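Local atomic coordinates of malonyl CoA-acyl carrier protein transacylase (Staphylococcus aureus, PDB entry 3IM9), a protein that transfers the malonyl group from coenzyme A to the acyl carrier protein, supplying malonyl-ACP for bacterial fatty acid synthesis. Residues 207-219 and 251-263. Sequence-based numbering, arbitrary orientation.
Sequences HSSLMKVIEEDFS and SNMVKQLYSPVQF. With CA (calcium ion), chain B.
H207, probably the catalytic histidine of this FabD acyltransferase, turns ND1 toward two carbonyls at the edge of its ring. S259 O accepts at 3.0 Å from ND1, nearly in line with its own C=O though 20° out of the ring plane; Q256 O lies 2.8 Å from ND1 but the bond is bent and weak. V261 CG2 sits over one ring face, 3.6 Å from the centroid, a CH-pi contact. A water bridges H207 N and L257 O, which also faces M211 CB. Next, K212 runs its extended chain across Y258, with CG over one face toward the rim, 3.9 Å from the centroid, and CE near CD2. With chi1 at 54°, Y258 CG lies between its backbone N and carbonyl carbon, which lays the ring against the K212 chain. E215 brings CG 3.6 Å from V254 CG1. F218 CD1 packs 3.6 Å from L257 CD1; F218 CE1 and L257 CD2 lie close to the calcium ion held by M253 O and Q256 OE1, with Y101 OH as a further ligand. S219 OG meets both methyls of V254 while bonding back to E215 O. The carbonyls at ND1 and V261 on a face should restrain the H207 ring's rotation, leaving NE2 hydrogen-bonded to S97 OG, the probable nucleophile, as in a Ser-His pair.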
loop_
_atom_site.group_PDB
_atom_site.type_symbol
_atom_site.label_atom_id
_atom_site.label_comp_id
_atom_site.label_asym_id
_atom_site.label_seq_id
_atom_site.Cartn_x
_atom_site.Cartn_y
_atom_site.Cartn_z
ATOM N N HIS A 207 -3.366 10.894 -1.061
ATOM C CA HIS A 207 -1.912 11.137 -1.225
ATOM C C HIS A 207 -1.619 12.454 -1.952
ATOM O O HIS A 207 -0.579 12.615 -2.582
ATOM C CB HIS A 207 -1.191 9.934 -1.913
ATOM C CG HIS A 207 -1.212 8.751 -1.044
ATOM N ND1 HIS A 207 -0.495 8.716 0.156
ATOM C CD2 HIS A 207 -1.939 7.624 -1.112
ATOM C CE1 HIS A 207 -0.718 7.521 0.719
ATOM N NE2 HIS A 207 -1.606 6.866 -0.011
ATOM N N SER A 208 -2.523 13.405 -1.803
ATOM C CA SER A 208 -2.258 14.816 -2.224
ATOM C C SER A 208 -2.291 15.677 -0.955
ATOM O O SER A 208 -2.803 15.292 0.150
ATOM C CB SER A 208 -3.336 15.270 -3.214
ATOM O OG SER A 208 -4.522 15.708 -2.487
ATOM N N SER A 209 -1.738 16.873 -1.083
ATOM C CA SER A 209 -1.705 17.857 0.039
ATOM C C SER A 209 -3.126 18.206 0.575
ATOM O O SER A 209 -3.272 18.601 1.758
ATOM C CB SER A 209 -0.940 19.114 -0.440
ATOM O OG SER A 209 -1.646 19.690 -1.531
ATOM N N LEU A 210 -4.185 17.958 -0.239
ATOM C CA LEU A 210 -5.534 18.156 0.266
ATOM C C LEU A 210 -5.881 17.250 1.460
ATOM O O LEU A 210 -6.725 17.632 2.260
ATOM C CB LEU A 210 -6.571 17.948 -0.842
ATOM C CG LEU A 210 -6.445 18.936 -2.081
ATOM C CD1 LEU A 210 -7.387 18.520 -3.144
ATOM C CD2 LEU A 210 -6.793 20.335 -1.512
ATOM N N MET A 211 -5.184 16.087 1.596
ATOM C CA MET A 211 -5.534 15.170 2.681
ATOM C C MET A 211 -5.035 15.673 4.052
ATOM O O MET A 211 -5.279 15.022 5.060
ATOM C CB MET A 211 -4.969 13.790 2.381
ATOM C CG MET A 211 -5.590 13.154 1.067
ATOM S SD MET A 211 -7.404 13.140 1.090
ATOM C CE MET A 211 -7.743 11.977 2.517
ATOM N N LYS A 212 -4.368 16.844 4.070
ATOM C CA LYS A 212 -4.063 17.418 5.413
ATOM C C LYS A 212 -5.304 17.618 6.243
ATOM O O LYS A 212 -5.224 17.654 7.498
ATOM C CB LYS A 212 -3.317 18.733 5.216
ATOM C CG LYS A 212 -1.916 18.434 4.827
ATOM C CD LYS A 212 -1.197 19.751 4.410
ATOM C CE LYS A 212 0.240 19.513 3.802
ATOM N NZ LYS A 212 0.954 20.799 3.372
ATOM N N VAL A 213 -6.491 17.673 5.639
ATOM C CA VAL A 213 -7.758 17.865 6.381
ATOM C C VAL A 213 -8.015 16.763 7.401
ATOM O O VAL A 213 -8.822 17.008 8.337
ATOM C CB VAL A 213 -9.022 18.058 5.478
ATOM C CG1 VAL A 213 -8.886 19.340 4.677
ATOM C CG2 VAL A 213 -9.296 16.817 4.637
ATOM N N ILE A 214 -7.409 15.576 7.229
ATOM C CA ILE A 214 -7.673 14.475 8.185
ATOM C C ILE A 214 -6.483 14.181 9.097
ATOM O O ILE A 214 -6.558 13.262 9.913
ATOM C CB ILE A 214 -8.088 13.155 7.462
ATOM C CG1 ILE A 214 -6.979 12.611 6.561
ATOM C CG2 ILE A 214 -9.466 13.358 6.744
ATOM C CD1 ILE A 214 -7.228 11.093 6.142
ATOM N N GLU A 215 -5.433 14.974 8.982
ATOM C CA GLU A 215 -4.195 14.774 9.789
ATOM C C GLU A 215 -4.528 14.785 11.279
ATOM O O GLU A 215 -4.103 13.878 12.036
ATOM C CB GLU A 215 -3.159 15.904 9.475
ATOM C CG GLU A 215 -1.995 15.913 10.420
ATOM C CD GLU A 215 -0.915 16.901 9.976
ATOM O OE1 GLU A 215 0.223 16.736 10.432
ATOM O OE2 GLU A 215 -1.226 17.823 9.178
ATOM N N GLU A 216 -5.265 15.785 11.734
ATOM C CA GLU A 216 -5.464 15.856 13.189
ATOM C C GLU A 216 -6.286 14.696 13.727
ATOM O O GLU A 216 -5.913 14.158 14.803
ATOM C CB GLU A 216 -6.160 17.176 13.610
ATOM C CG GLU A 216 -5.323 18.415 13.543
ATOM C CD GLU A 216 -6.257 19.636 13.443
ATOM O OE1 GLU A 216 -7.016 19.912 14.434
ATOM O OE2 GLU A 216 -6.285 20.248 12.331
ATOM N N ASP A 217 -7.356 14.334 13.055
ATOM C CA ASP A 217 -8.215 13.258 13.518
ATOM C C ASP A 217 -7.424 11.921 13.530
ATOM O O ASP A 217 -7.511 11.104 14.473
ATOM C CB ASP A 217 -9.443 13.089 12.616
ATOM C CG ASP A 217 -10.469 14.230 12.816
ATOM O OD1 ASP A 217 -10.389 14.923 13.848
ATOM O OD2 ASP A 217 -11.356 14.440 11.956
ATOM N N PHE A 218 -6.613 11.726 12.499
ATOM C CA PHE A 218 -5.854 10.492 12.429
ATOM C C PHE A 218 -4.763 10.442 13.503
ATOM O O PHE A 218 -4.603 9.391 14.181
ATOM C CB PHE A 218 -5.264 10.271 11.029
ATOM C CG PHE A 218 -4.679 8.880 10.845
ATOM C CD1 PHE A 218 -3.343 8.725 10.640
ATOM C CD2 PHE A 218 -5.518 7.750 10.934
ATOM C CE1 PHE A 218 -2.747 7.411 10.425
ATOM C CE2 PHE A 218 -4.978 6.458 10.778
ATOM C CZ PHE A 218 -3.615 6.287 10.513
ATOM N N SER A 219 -4.009 11.535 13.673
ATOM C CA SER A 219 -2.996 11.606 14.751
ATOM C C SER A 219 -3.611 11.380 16.090
ATOM O O SER A 219 -2.996 10.614 16.873
ATOM C CB SER A 219 -2.256 12.945 14.799
ATOM O OG SER A 219 -1.617 13.196 13.608
ATOM N N SER A 251 5.248 9.175 13.070
ATOM C CA SER A 251 5.106 10.502 12.473
ATOM C C SER A 251 4.995 10.379 10.945
ATOM O O SER A 251 4.191 11.064 10.288
ATOM C CB SER A 251 6.418 11.283 12.762
ATOM O OG SER A 251 6.327 12.528 12.123
ATOM N N ASN A 252 5.730 9.438 10.377
ATOM C CA ASN A 252 5.690 9.215 8.917
ATOM C C ASN A 252 4.390 8.555 8.464
ATOM O O ASN A 252 4.056 8.721 7.276
ATOM C CB ASN A 252 6.893 8.372 8.520
ATOM C CG ASN A 252 8.155 9.238 8.403
ATOM O OD1 ASN A 252 8.062 10.472 8.279
ATOM N ND2 ASN A 252 9.283 8.609 8.412
ATOM N N MET A 253 3.667 7.903 9.365
ATOM C CA MET A 253 2.368 7.410 8.945
ATOM C C MET A 253 1.377 8.541 8.843
ATOM O O MET A 253 0.396 8.417 8.016
ATOM C CB MET A 253 1.821 6.393 10.001
ATOM C CG MET A 253 2.726 5.058 10.088
ATOM S SD MET A 253 3.477 4.482 8.586
ATOM C CE MET A 253 1.998 4.026 7.557
ATOM N N VAL A 254 1.481 9.568 9.712
ATOM C CA VAL A 254 0.596 10.676 9.523
ATOM C C VAL A 254 0.991 11.455 8.202
ATOM O O VAL A 254 0.090 11.778 7.372
ATOM C CB VAL A 254 0.689 11.669 10.744
ATOM C CG1 VAL A 254 -0.306 12.783 10.506
ATOM C CG2 VAL A 254 0.322 10.858 11.986
ATOM N N LYS A 255 2.294 11.659 7.988
ATOM C CA LYS A 255 2.728 12.389 6.731
ATOM C C LYS A 255 2.342 11.611 5.478
ATOM O O LYS A 255 2.055 12.200 4.458
ATOM C CB LYS A 255 4.232 12.582 6.702
ATOM C CG LYS A 255 4.678 13.442 7.877
ATOM C CD LYS A 255 6.188 13.679 7.798
ATOM C CE LYS A 255 6.544 14.694 8.953
ATOM N NZ LYS A 255 8.034 14.993 8.965
ATOM N N GLN A 256 2.287 10.281 5.613
ATOM C CA GLN A 256 1.994 9.402 4.470
ATOM C C GLN A 256 0.629 9.794 3.847
ATOM O O GLN A 256 0.460 9.714 2.613
ATOM C CB GLN A 256 1.929 7.953 4.942
ATOM C CG GLN A 256 1.935 6.941 3.762
ATOM C CD GLN A 256 1.133 5.681 4.101
ATOM O OE1 GLN A 256 0.054 5.747 4.685
ATOM N NE2 GLN A 256 1.666 4.547 3.740
ATOM N N LEU A 257 -0.289 10.255 4.666
ATOM C CA LEU A 257 -1.661 10.589 4.199
ATOM C C LEU A 257 -1.620 11.618 3.096
ATOM O O LEU A 257 -2.517 11.530 2.213
ATOM C CB LEU A 257 -2.548 11.089 5.345
ATOM C CG LEU A 257 -2.744 10.062 6.510
ATOM C CD1 LEU A 257 -3.427 10.778 7.648
ATOM C CD2 LEU A 257 -3.630 8.874 6.013
ATOM N N TYR A 258 -0.738 12.588 3.227
ATOM C CA TYR A 258 -0.828 13.736 2.333
ATOM C C TYR A 258 0.386 13.887 1.479
ATOM O O TYR A 258 0.657 14.983 0.894
ATOM C CB TYR A 258 -1.153 15.036 3.106
ATOM C CG TYR A 258 -0.208 15.330 4.260
ATOM C CD1 TYR A 258 -0.591 14.942 5.569
ATOM C CD2 TYR A 258 0.991 15.955 4.042
ATOM C CE1 TYR A 258 0.255 15.230 6.620
ATOM C CE2 TYR A 258 1.845 16.225 5.093
ATOM C CZ TYR A 258 1.458 15.850 6.349
ATOM O OH TYR A 258 2.412 16.205 7.365
ATOM N N SER A 259 1.203 12.850 1.423
ATOM C CA SER A 259 2.458 12.838 0.665
ATOM C C SER A 259 2.425 11.761 -0.399
ATOM O O SER A 259 1.748 10.729 -0.211
ATOM C CB SER A 259 3.619 12.532 1.630
ATOM O OG SER A 259 3.626 13.540 2.677
ATOM N N PRO A 260 3.167 11.915 -1.474
ATOM C CA PRO A 260 3.209 10.898 -2.541
ATOM C C PRO A 260 3.838 9.591 -2.011
ATOM O O PRO A 260 4.725 9.626 -1.132
ATOM C CB PRO A 260 4.097 11.499 -3.645
ATOM C CG PRO A 260 4.461 12.857 -3.133
ATOM C CD PRO A 260 3.939 13.132 -1.791
ATOM N N VAL A 261 3.364 8.457 -2.544
ATOM C CA VAL A 261 3.956 7.134 -2.266
ATOM C C VAL A 261 5.143 6.949 -3.128
ATOM O O VAL A 261 5.018 6.857 -4.359
ATOM C CB VAL A 261 2.884 6.036 -2.509
ATOM C CG1 VAL A 261 3.522 4.647 -2.325
ATOM C CG2 VAL A 261 1.718 6.180 -1.495
ATOM N N GLN A 262 6.316 6.944 -2.497
ATOM C CA GLN A 262 7.577 6.826 -3.247
ATOM C C GLN A 262 7.932 5.403 -3.557
ATOM O O GLN A 262 8.941 4.875 -3.055
ATOM C CB GLN A 262 8.702 7.553 -2.462
ATOM C CG GLN A 262 8.357 9.026 -2.189
ATOM C CD GLN A 262 8.507 9.892 -3.426
ATOM O OE1 GLN A 262 8.909 9.471 -4.507
ATOM N NE2 GLN A 262 8.064 11.155 -3.281
ATOM N N PHE A 263 7.109 4.693 -4.338
ATOM C CA PHE A 263 7.399 3.266 -4.534
ATOM C C PHE A 263 8.634 2.992 -5.353
ATOM O O PHE A 263 9.373 2.059 -4.984
ATOM C CB PHE A 263 6.150 2.555 -5.124
ATOM C CG PHE A 263 6.288 1.033 -5.073
ATOM C CD1 PHE A 263 6.670 0.363 -6.217
ATOM C CD2 PHE A 263 6.085 0.380 -3.881
ATOM C CE1 PHE A 263 6.875 -1.048 -6.181
ATOM C CE2 PHE A 263 6.207 -1.051 -3.796
ATOM C CZ PHE A 263 6.612 -1.765 -4.968
HETATM CA CA CA B . -1.096 6.528 6.889
HETATM O O HOH W 1 -4.495 9.835 1.559
#